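PfkB (Polaromonas sp. JS666, PDB 4DU5) probably acts as a pfkB-family carbohydrate kinase, transferring a phosphate group from ATP to a sugar or related substrate. Local coordinates at residues Ile292-Asp297 with Pro302-Arg307; Ala258-Glu263 with Gly267-Phe272; Lys55-Ala60 with Val64-Ala69. All blocks are in the same frame, centred on the assembly; numbering follows the deposited sequence.

Overall arrangement
The three contacts come in the chain order 3, 2, 1 and follow the architecture of a ribokinase-like kinase. Contact 3 leads from edge strand 52-58 of the small four-stranded sheet into helix 60-70 of the large α/β domain. Contact 2 is the hairpin that forms one edge of the nine-stranded sheet within the chain, and contact 1 pairs helices 283-296 and 301-316. Centres of contacts 1 and 2 lie about 11 Å apart, with V305 packed on A258. Contacts 1 and 3 are about 19 Å apart between centres but still touch, L68 meeting I292 and S293. Contacts 2 and 3 stay about 15 Å apart at their nearest atoms; contact 1 touches both, tying the edge hairpin to the helix that follows the small sheet.

Contact 1: residues Ile292-Asp297 with Pro302-Arg307; sequences ISALLD and PEAVKR
The guanidinium of R307 has A294 CB over the centre of one face, 3.5 Å above its plane, while S293 and D297 sit at its edge. NH1 of R307 donates to S293 OG (2.9 Å), which lies almost in the guanidinium plane, and also to D297 OD2 (3.0 Å) in a salt bridge. The carboxylate is turned 65° from the guanidinium, and OD2 is met from above the carboxylate plane; NH2 adds a weak, longer bond to the same oxygen. The arginine spans the gap because CG stands anti to the backbone N (chi1 -176°) and the chain bends only near its end, at chi3.

Further anchors lie outside the pair: D297 OD2 also bridges to R328, and S293 OG bonds to the carbonyl oxygen of V289. Two arginines thus share one carboxylate oxygen, which would be expected to favour its charged form.

Beside this polar corner the helices meet through small residues, A294 CB against A304 CB at 3.5 Å, with L295 CD1 at 3.6 Å from A304 CB. The segment axes approach to 8.2 Å at 150°, and with only a short connection between them helices 283-296 and 301-316 form an antiparallel α-helical hairpin, packed alanine to alanine.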
ATOM      1  N   ILE A 292       8.195  12.839  30.210  1.00 26.06           N
ATOM      2  CA  ILE A 292       6.862  12.389  30.628  1.00 25.45           C
ATOM      3  C   ILE A 292       6.966  11.289  31.689  1.00 25.23           C
ATOM      4  O   ILE A 292       6.329  11.364  32.753  1.00 24.64           O
ATOM      5  CB  ILE A 292       6.016  11.943  29.409  1.00 26.53           C
ATOM      6  CG1 ILE A 292       5.656  13.170  28.549  1.00 25.45           C
ATOM      7  CG2 ILE A 292       4.738  11.108  29.818  1.00 24.92           C
ATOM      8  CD1 ILE A 292       4.678  12.837  27.459  1.00 24.07           C
ATOM      9  N   SER A 293       7.808  10.301  31.439  1.00 24.72           N
ATOM     10  CA  SER A 293       7.926   9.235  32.409  1.00 25.04           C
ATOM     11  C   SER A 293       8.497   9.720  33.747  1.00 25.29           C
ATOM     12  O   SER A 293       8.037   9.301  34.794  1.00 25.16           O
ATOM     13  CB  SER A 293       8.709   8.054  31.845  1.00 24.74           C
ATOM     14  OG  SER A 293      10.042   8.428  31.576  1.00 25.76           O
ATOM     15  N   ALA A 294       9.493  10.598  33.734  1.00 26.02           N
ATOM     16  CA  ALA A 294      10.060  11.050  35.011  1.00 26.33           C
ATOM     17  C   ALA A 294       9.027  11.795  35.894  1.00 26.96           C
ATOM     18  O   ALA A 294       8.891  11.499  37.090  1.00 27.00           O
ATOM     19  CB  ALA A 294      11.303  11.881  34.784  1.00 25.47           C
ATOM     20  N   LEU A 295       8.285  12.733  35.302  1.00 27.73           N
ATOM     21  CA  LEU A 295       7.303  13.533  36.041  1.00 28.35           C
ATOM     22  C   LEU A 295       6.182  12.645  36.591  1.00 29.13           C
ATOM     23  O   LEU A 295       5.624  12.890  37.657  1.00 29.78           O
ATOM     24  CB  LEU A 295       6.706  14.585  35.115  1.00 28.47           C
ATOM     25  CG  LEU A 295       7.141  16.042  34.914  1.00 28.51           C
ATOM     26  CD1 LEU A 295       8.410  16.410  35.634  1.00 27.88           C
ATOM     27  CD2 LEU A 295       7.278  16.288  33.409  1.00 28.40           C
ATOM     28  N   LEU A 296       5.835  11.610  35.853  1.00 29.54           N
ATOM     29  CA  LEU A 296       4.808  10.712  36.310  1.00 30.34           C
ATOM     30  C   LEU A 296       5.381   9.749  37.344  1.00 31.51           C
ATOM     31  O   LEU A 296       4.652   9.240  38.179  1.00 32.29           O
ATOM     32  CB  LEU A 296       4.189   9.977  35.111  1.00 30.11           C
ATOM     33  CG  LEU A 296       2.797  10.347  34.540  1.00 28.55           C
ATOM     34  CD1 LEU A 296       2.152  11.582  35.123  1.00 26.48           C
ATOM     35  CD2 LEU A 296       2.833  10.442  33.027  1.00 26.68           C
ATOM     36  N   ASP A 297       6.692   9.529  37.278  1.00 32.73           N
ATOM     37  CA  ASP A 297       7.458   8.721  38.221  1.00 33.69           C
ATOM     38  C   ASP A 297       7.670   9.476  39.538  1.00 34.16           C
ATOM     39  O   ASP A 297       8.247   8.927  40.488  1.00 35.19           O
ATOM     40  CB  ASP A 297       8.849   8.386  37.636  1.00 33.73           C
ATOM     41  CG  ASP A 297       8.861   7.142  36.687  1.00 36.65           C
ATOM     42  OD1 ASP A 297       7.818   6.510  36.387  1.00 40.96           O
ATOM     43  OD2 ASP A 297       9.960   6.771  36.225  1.00 38.72           O
ATOM     44  N   PRO A 302      13.808  19.279  36.874  1.00 25.40           N
ATOM     45  CA  PRO A 302      15.170  19.299  36.298  1.00 25.90           C
ATOM     46  C   PRO A 302      15.773  17.913  36.048  1.00 26.01           C
ATOM     47  O   PRO A 302      16.535  17.747  35.097  1.00 25.80           O
ATOM     48  CB  PRO A 302      16.003  20.058  37.355  1.00 25.50           C
ATOM     49  CG  PRO A 302      15.025  20.715  38.231  1.00 25.46           C
ATOM     50  CD  PRO A 302      13.816  19.810  38.248  1.00 25.49           C
ATOM     51  N   GLU A 303      15.447  16.936  36.892  1.00 26.82           N
ATOM     52  CA  GLU A 303      15.903  15.562  36.662  1.00 27.82           C
ATOM     53  C   GLU A 303      15.102  14.900  35.518  1.00 27.57           C
ATOM     54  O   GLU A 303      15.588  13.944  34.885  1.00 28.25           O
ATOM     55  CB  GLU A 303      15.816  14.725  37.940  1.00 28.46           C
ATOM     56  CG  GLU A 303      16.421  15.375  39.229  1.00 34.02           C
ATOM     57  CD  GLU A 303      15.339  15.980  40.168  1.00 41.13           C
ATOM     58  OE1 GLU A 303      14.545  16.831  39.698  1.00 43.51           O
ATOM     59  OE2 GLU A 303      15.267  15.588  41.369  1.00 44.19           O
ATOM     60  N   ALA A 304      13.895  15.415  35.250  1.00 26.28           N
ATOM     61  CA  ALA A 304      13.040  14.876  34.213  1.00 25.48           C
ATOM     62  C   ALA A 304      13.578  15.277  32.854  1.00 25.48           C
ATOM     63  O   ALA A 304      13.659  14.423  31.910  1.00 25.62           O
ATOM     64  CB  ALA A 304      11.624  15.343  34.365  1.00 25.26           C
ATOM     65  N   VAL A 305      13.952  16.557  32.745  1.00 23.37           N
ATOM     66  CA  VAL A 305      14.528  17.049  31.489  1.00 21.50           C
ATOM     67  C   VAL A 305      15.824  16.325  31.150  1.00 20.79           C
ATOM     68  O   VAL A 305      16.116  16.101  29.983  1.00 19.20           O
ATOM     69  CB  VAL A 305      14.767  18.553  31.522  1.00 21.35           C
ATOM     70  CG1 VAL A 305      15.141  19.055  30.161  1.00 19.49           C
ATOM     71  CG2 VAL A 305      13.532  19.241  32.013  1.00 20.76           C
ATOM     72  N   LYS A 306      16.596  15.938  32.163  1.00 21.01           N
ATOM     73  CA  LYS A 306      17.834  15.249  31.843  1.00 21.93           C
ATOM     74  C   LYS A 306      17.542  13.830  31.410  1.00 21.51           C
ATOM     75  O   LYS A 306      18.174  13.337  30.465  1.00 19.95           O
ATOM     76  CB  LYS A 306      18.906  15.328  32.938  1.00 22.68           C
ATOM     77  CG  LYS A 306      18.725  14.399  34.109  1.00 25.56           C
ATOM     78  CD  LYS A 306      19.993  13.663  34.460  1.00 28.23           C
ATOM     79  CE  LYS A 306      21.183  14.587  34.479  1.00 31.45           C
ATOM     80  NZ  LYS A 306      22.298  13.894  35.209  1.00 35.78           N
ATOM     81  N   ARG A 307      16.555  13.190  32.047  1.00 21.89           N
ATOM     82  CA  ARG A 307      16.114  11.896  31.503  1.00 22.72           C
ATOM     83  C   ARG A 307      15.694  12.071  30.029  1.00 23.54           C
ATOM     84  O   ARG A 307      16.255  11.423  29.134  1.00 23.65           O
ATOM     85  CB  ARG A 307      15.009  11.230  32.312  1.00 22.31           C
ATOM     86  CG  ARG A 307      14.667   9.843  31.742  1.00 22.39           C
ATOM     87  CD  ARG A 307      13.456   9.246  32.343  1.00 21.92           C
ATOM     88  NE  ARG A 307      13.633   8.992  33.765  1.00 25.73           N
ATOM     89  CZ  ARG A 307      12.664   8.585  34.588  1.00 27.71           C
ATOM     90  NH1 ARG A 307      11.425   8.414  34.150  1.00 29.18           N
ATOM     91  NH2 ARG A 307      12.926   8.349  35.856  1.00 26.94           N
TER

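Contact 2: residues Ala258-Glu263 with Gly267-Phe272; sequences AYFDGE and GRVAGF
A β-hairpin of strands 258-262 and 265-269 forms one edge of the large mixed sheet within the chain, in the α/β domain of a ribokinase-like fold. Its two hydrogen-bonded pairs flank a non-hydrogen-bonded one. In the first, A258 N donates to V269 O (3.1 Å) and V269 N returns a bond to A258 O (3.0 Å). F260 and G267 form the other, with F260 N on G267 O and G267 N on F260 O, both at 3.1 Å. Between them Y259 faces R268, and CA-H...O contacts to the neighbouring carbonyl oxygens supplement the regular bonds.

The sheet has two different coats. A258, F260 and V269 point to the side covered by helix 301-316, where V305 meets both A258 and V269. Y259 and R268 point to the other, where helix 234-243 packs on the tyrosine. There one face of the R268 guanidinium lies over Y259 CD1, which is 4.0 Å from NE, while NH2 reaches on to a salt bridge with E235.

On the first side, F260 carries CG between its backbone N and carbonyl carbon (chi1 71°), a torsion that swings the ring across to the partner strand. Its edge turns to V269 CG2, and its face covers the backbone of G267, whose CA makes a CH-π contact 3.9 Å from the ring centroid, 27° off the normal.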
ATOM      1  N   ALA A 258      18.318  21.377  26.928  1.00 35.09           N
ATOM      2  CA  ALA A 258      16.976  21.939  26.988  1.00 33.91           C
ATOM      3  C   ALA A 258      16.896  23.145  27.895  1.00 33.10           C
ATOM      4  O   ALA A 258      17.771  23.350  28.714  1.00 33.61           O
ATOM      5  CB  ALA A 258      15.982  20.874  27.445  1.00 33.49           C
ATOM      6  N   TYR A 259      15.840  23.934  27.724  1.00 32.18           N
ATOM      7  CA  TYR A 259      15.446  24.988  28.646  1.00 31.46           C
ATOM      8  C   TYR A 259      14.078  24.664  29.193  1.00 30.92           C
ATOM      9  O   TYR A 259      13.166  24.324  28.430  1.00 30.88           O
ATOM     10  CB  TYR A 259      15.277  26.304  27.907  1.00 31.98           C
ATOM     11  CG  TYR A 259      14.765  27.442  28.777  1.00 31.97           C
ATOM     12  CD1 TYR A 259      15.583  28.008  29.752  1.00 32.12           C
ATOM     13  CD2 TYR A 259      13.493  27.968  28.606  1.00 32.00           C
ATOM     14  CE1 TYR A 259      15.165  29.055  30.537  1.00 32.91           C
ATOM     15  CE2 TYR A 259      13.044  29.039  29.401  1.00 33.30           C
ATOM     16  CZ  TYR A 259      13.902  29.577  30.366  1.00 33.76           C
ATOM     17  OH  TYR A 259      13.527  30.628  31.173  1.00 33.10           O
ATOM     18  N   PHE A 260      13.908  24.817  30.496  1.00 29.94           N
ATOM     19  CA  PHE A 260      12.602  24.585  31.065  1.00 29.35           C
ATOM     20  C   PHE A 260      12.083  25.818  31.766  1.00 30.18           C
ATOM     21  O   PHE A 260      12.870  26.576  32.356  1.00 30.80           O
ATOM     22  CB  PHE A 260      12.600  23.369  31.983  1.00 28.53           C
ATOM     23  CG  PHE A 260      13.310  23.571  33.246  1.00 24.64           C
ATOM     24  CD1 PHE A 260      12.680  24.154  34.327  1.00 24.99           C
ATOM     25  CD2 PHE A 260      14.590  23.164  33.378  1.00 23.53           C
ATOM     26  CE1 PHE A 260      13.335  24.336  35.520  1.00 22.65           C
ATOM     27  CE2 PHE A 260      15.251  23.328  34.560  1.00 22.73           C
ATOM     28  CZ  PHE A 260      14.624  23.915  35.625  1.00 23.32           C
ATOM     29  N   ASP A 261      10.765  26.015  31.697  1.00 30.36           N
ATOM     30  CA  ASP A 261      10.106  27.197  32.262  1.00 30.75           C
ATOM     31  C   ASP A 261       8.800  26.748  32.873  1.00 30.69           C
ATOM     32  O   ASP A 261       7.819  26.499  32.172  1.00 30.92           O
ATOM     33  CB  ASP A 261       9.889  28.278  31.181  1.00 30.79           C
ATOM     34  CG  ASP A 261       9.015  29.445  31.643  1.00 32.01           C
ATOM     35  OD1 ASP A 261       8.511  29.494  32.784  1.00 33.56           O
ATOM     36  OD2 ASP A 261       8.830  30.367  30.840  1.00 36.22           O
ATOM     37  N   GLY A 262       8.793  26.649  34.193  1.00 30.81           N
ATOM     38  CA  GLY A 262       7.636  26.129  34.901  1.00 30.63           C
ATOM     39  C   GLY A 262       7.357  26.938  36.128  1.00 30.67           C
ATOM     40  O   GLY A 262       8.106  27.844  36.439  1.00 30.88           O
ATOM     41  N   GLU A 263       6.291  26.564  36.830  1.00 31.56           N
ATOM     42  CA  GLU A 263       5.744  27.297  37.972  1.00 32.03           C
ATOM     43  C   GLU A 263       6.699  27.385  39.171  1.00 31.99           C
ATOM     44  O   GLU A 263       6.722  28.400  39.856  1.00 32.81           O
ATOM     45  CB  GLU A 263       4.431  26.643  38.428  1.00 32.34           C
ATOM     46  CG  GLU A 263       3.146  27.147  37.780  1.00 34.67           C
ATOM     47  CD  GLU A 263       1.909  26.287  38.151  1.00 39.45           C
ATOM     48  OE1 GLU A 263       0.772  26.816  38.067  1.00 38.61           O
ATOM     49  OE2 GLU A 263       2.073  25.081  38.519  1.00 41.36           O
ATOM     50  N   GLY A 267      15.337  27.112  34.082  1.00 32.66           N
ATOM     51  CA  GLY A 267      16.660  26.523  34.121  1.00 33.51           C
ATOM     52  C   GLY A 267      17.146  25.983  32.797  1.00 33.89           C
ATOM     53  O   GLY A 267      16.454  26.067  31.807  1.00 34.50           O
ATOM     54  N   ARG A 268      18.360  25.457  32.769  1.00 34.74           N
ATOM     55  CA  ARG A 268      18.868  24.779  31.583  1.00 35.84           C
ATOM     56  C   ARG A 268      19.404  23.451  32.036  1.00 36.50           C
ATOM     57  O   ARG A 268      19.830  23.304  33.181  1.00 36.31           O
ATOM     58  CB  ARG A 268      19.961  25.569  30.862  1.00 35.34           C
ATOM     59  CG  ARG A 268      19.649  27.022  30.740  1.00 36.94           C
ATOM     60  CD  ARG A 268      20.150  27.617  29.443  1.00 39.05           C
ATOM     61  NE  ARG A 268      19.426  28.853  29.127  1.00 39.92           N
ATOM     62  CZ  ARG A 268      19.209  29.313  27.890  1.00 40.94           C
ATOM     63  NH1 ARG A 268      19.668  28.640  26.836  1.00 40.11           N
ATOM     64  NH2 ARG A 268      18.523  30.444  27.704  1.00 39.57           N
ATOM     65  N   VAL A 269      19.330  22.477  31.144  1.00 37.52           N
ATOM     66  CA  VAL A 269      19.963  21.205  31.366  1.00 38.80           C
ATOM     67  C   VAL A 269      20.942  20.924  30.224  1.00 40.21           C
ATOM     68  O   VAL A 269      20.611  21.097  29.047  1.00 40.12           O
ATOM     69  CB  VAL A 269      18.926  20.104  31.542  1.00 38.85           C
ATOM     70  CG1 VAL A 269      19.591  18.698  31.569  1.00 37.76           C
ATOM     71  CG2 VAL A 269      18.093  20.399  32.797  1.00 37.64           C
ATOM     72  N   ALA A 270      22.151  20.509  30.601  1.00 42.02           N
ATOM     73  CA  ALA A 270      23.261  20.314  29.668  1.00 43.74           C
ATOM     74  C   ALA A 270      22.928  19.460  28.425  1.00 44.65           C
ATOM     75  O   ALA A 270      23.095  19.910  27.274  1.00 45.20           O
ATOM     76  CB  ALA A 270      24.493  19.759  30.412  1.00 43.82           C
ATOM     77  N   GLY A 271      22.461  18.242  28.629  1.00 44.91           N
ATOM     78  CA  GLY A 271      22.250  17.411  27.468  1.00 46.66           C
ATOM     79  C   GLY A 271      23.552  16.764  27.042  1.00 47.67           C
ATOM     80  O   GLY A 271      24.620  17.369  27.139  1.00 47.78           O
ATOM     81  N   PHE A 272      23.440  15.532  26.548  1.00 48.63           N
ATOM     82  CA  PHE A 272      24.560  14.593  26.406  1.00 49.17           C
ATOM     83  C   PHE A 272      25.169  14.641  24.997  1.00 50.31           C
ATOM     84  O   PHE A 272      24.656  15.345  24.112  1.00 50.83           O
ATOM     85  CB  PHE A 272      24.079  13.170  26.744  1.00 48.31           C
ATOM     86  CG  PHE A 272      23.494  13.023  28.134  1.00 46.32           C
ATOM     87  CD1 PHE A 272      22.322  13.699  28.496  1.00 43.39           C
ATOM     88  CD2 PHE A 272      24.099  12.172  29.070  1.00 44.21           C
ATOM     89  CE1 PHE A 272      21.780  13.556  29.767  1.00 42.03           C
ATOM     90  CE2 PHE A 272      23.574  12.018  30.348  1.00 42.58           C
ATOM     91  CZ  PHE A 272      22.407  12.711  30.702  1.00 43.00           C
TER

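Contact 3: residues Lys55-Ala60 with Val64-Ala69; sequences KRTAGA and VAIGLA
From A60 to V64 the backbone makes an early turn of helix 60-70: V64 N points back at A60 O in a nearly straight but weak hydrogen bond of 3.4 Å (163° at the hydrogen). G59 occupies the N-cap position just before; at its backbone angles (129/126) a side chain would collide with the preceding carbonyl oxygen, which suits glycine, and its own carbonyl oxygen accepts a bond from T62 OG1. Strand 52-58 thus gives way to the helix at G59.

V64 lays CG2 beside the same A60 carbonyl oxygen, 3.7 Å away, because that methyl is the branch next to its own backbone N. Two residues on, I66 extends CD1 towards T57 CG2, and the two methyls meet loosely at 4.3 Å. M94 of helix 85-95 touches both side chains, so the pair belongs to a larger apolar patch. On another side of the helix, V64 rests on V289 of helix 283-296.

Earlier in the strand, K55 bonds to the second subunit through its backbone and its NZ. A58-G59-A60 probably occupies the place of the ribokinase Gly-Gly switch, consistent with a strand-to-helix passage from the small sheet, the lid in ribokinase-like enzymes, to the large domain.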
ATOM      1  N   LYS A  55      10.346  -5.005   7.772  1.00 38.55           N
ATOM      2  CA  LYS A  55       9.183  -4.550   8.539  1.00 37.90           C
ATOM      3  C   LYS A  55       9.510  -3.809   9.854  1.00 37.07           C
ATOM      4  O   LYS A  55      10.211  -4.329  10.736  1.00 36.68           O
ATOM      5  CB  LYS A  55       8.249  -5.734   8.877  1.00 38.20           C
ATOM      6  CG  LYS A  55       7.218  -6.071   7.828  1.00 38.66           C
ATOM      7  CD  LYS A  55       5.827  -6.235   8.441  1.00 41.57           C
ATOM      8  CE  LYS A  55       5.372  -7.694   8.627  1.00 41.81           C
ATOM      9  NZ  LYS A  55       6.046  -8.280   9.811  1.00 44.67           N
ATOM     10  N   ARG A  56       8.959  -2.609   9.995  1.00 35.74           N
ATOM     11  CA  ARG A  56       8.961  -1.925  11.285  1.00 34.68           C
ATOM     12  C   ARG A  56       7.641  -1.163  11.496  1.00 33.71           C
ATOM     13  O   ARG A  56       6.741  -1.201  10.665  1.00 32.95           O
ATOM     14  CB  ARG A  56      10.206  -1.008  11.435  1.00 34.18           C
ATOM     15  N   THR A  57       7.561  -0.478  12.627  1.00 33.24           N
ATOM     16  CA  THR A  57       6.450   0.373  13.021  1.00 32.51           C
ATOM     17  C   THR A  57       6.812   1.842  12.778  1.00 31.78           C
ATOM     18  O   THR A  57       7.981   2.214  12.859  1.00 31.39           O
ATOM     19  CB  THR A  57       6.191   0.138  14.517  1.00 32.92           C
ATOM     20  OG1 THR A  57       5.297  -0.971  14.652  1.00 33.87           O
ATOM     21  CG2 THR A  57       5.638   1.402  15.270  1.00 33.68           C
ATOM     22  N   ALA A  58       5.814   2.655  12.511  1.00 30.79           N
ATOM     23  CA  ALA A  58       5.978   4.075  12.418  1.00 30.24           C
ATOM     24  C   ALA A  58       4.839   4.751  13.122  1.00 30.11           C
ATOM     25  O   ALA A  58       3.833   4.202  13.260  1.00 30.87           O
ATOM     26  CB  ALA A  58       6.006   4.498  10.981  1.00 29.98           C
ATOM     27  N   GLY A  59       5.014   5.972  13.547  1.00 30.00           N
ATOM     28  CA  GLY A  59       3.948   6.806  14.008  1.00 30.00           C
ATOM     29  C   GLY A  59       4.233   7.410  15.326  1.00 30.00           C
ATOM     30  O   GLY A  59       4.428   6.719  16.279  1.00 30.00           O
ATOM     31  N   ALA A  60       4.124   8.715  15.393  1.00 27.95           N
ATOM     32  CA  ALA A  60       4.683   9.519  16.442  1.00 27.19           C
ATOM     33  C   ALA A  60       4.140   9.219  17.801  1.00 26.93           C
ATOM     34  O   ALA A  60       4.837   9.142  18.765  1.00 26.56           O
ATOM     35  CB  ALA A  60       4.417  10.961  16.120  1.00 27.19           C
ATOM     36  N   VAL A  64       6.224   7.065  21.042  1.00 21.71           N
ATOM     37  CA  VAL A  64       6.253   7.541  22.417  1.00 21.32           C
ATOM     38  C   VAL A  64       5.654   6.467  23.355  1.00 21.74           C
ATOM     39  O   VAL A  64       6.154   6.224  24.483  1.00 21.33           O
ATOM     40  CB  VAL A  64       5.575   8.951  22.572  1.00 20.83           C
ATOM     41  CG1 VAL A  64       5.302   9.325  24.012  1.00 19.83           C
ATOM     42  CG2 VAL A  64       6.432   9.988  21.992  1.00 20.87           C
ATOM     43  N   ALA A  65       4.592   5.816  22.867  1.00 21.62           N
ATOM     44  CA  ALA A  65       3.898   4.804  23.637  1.00 20.95           C
ATOM     45  C   ALA A  65       4.821   3.608  23.909  1.00 20.59           C
ATOM     46  O   ALA A  65       4.916   3.164  25.014  1.00 20.98           O
ATOM     47  CB  ALA A  65       2.644   4.406  22.942  1.00 20.31           C
ATOM     48  N   ILE A  66       5.513   3.116  22.905  1.00 20.78           N
ATOM     49  CA  ILE A  66       6.508   2.037  23.060  1.00 21.24           C
ATOM     50  C   ILE A  66       7.645   2.323  24.080  1.00 21.53           C
ATOM     51  O   ILE A  66       8.106   1.435  24.776  1.00 21.48           O
ATOM     52  CB  ILE A  66       7.194   1.758  21.695  1.00 21.31           C
ATOM     53  CG1 ILE A  66       6.188   1.352  20.607  1.00 20.10           C
ATOM     54  CG2 ILE A  66       8.349   0.763  21.844  1.00 21.92           C
ATOM     55  CD1 ILE A  66       6.877   0.837  19.308  1.00 17.57           C
ATOM     56  N   GLY A  67       8.126   3.554  24.118  1.00 21.73           N
ATOM     57  CA  GLY A  67       9.130   3.957  25.099  1.00 22.56           C
ATOM     58  C   GLY A  67       8.607   4.012  26.521  1.00 23.00           C
ATOM     59  O   GLY A  67       9.175   3.385  27.406  1.00 23.63           O
ATOM     60  N   LEU A  68       7.535   4.769  26.742  1.00 23.13           N
ATOM     61  CA  LEU A  68       6.817   4.730  28.003  1.00 23.52           C
ATOM     62  C   LEU A  68       6.454   3.336  28.464  1.00 23.93           C
ATOM     63  O   LEU A  68       6.486   3.089  29.663  1.00 24.95           O
ATOM     64  CB  LEU A  68       5.519   5.514  27.940  1.00 23.38           C
ATOM     65  CG  LEU A  68       5.475   6.977  27.567  1.00 24.81           C
ATOM     66  CD1 LEU A  68       4.016   7.443  27.627  1.00 25.69           C
ATOM     67  CD2 LEU A  68       6.359   7.822  28.481  1.00 26.01           C
ATOM     68  N   ALA A  69       6.061   2.439  27.558  1.00 23.93           N
ATOM     69  CA  ALA A  69       5.734   1.064  27.956  1.00 24.22           C
ATOM     70  C   ALA A  69       6.993   0.256  28.339  1.00 24.80           C
ATOM     71  O   ALA A  69       6.977  -0.551  29.290  1.00 25.16           O
ATOM     72  CB  ALA A  69       4.944   0.361  26.899  1.00 23.37           C
TER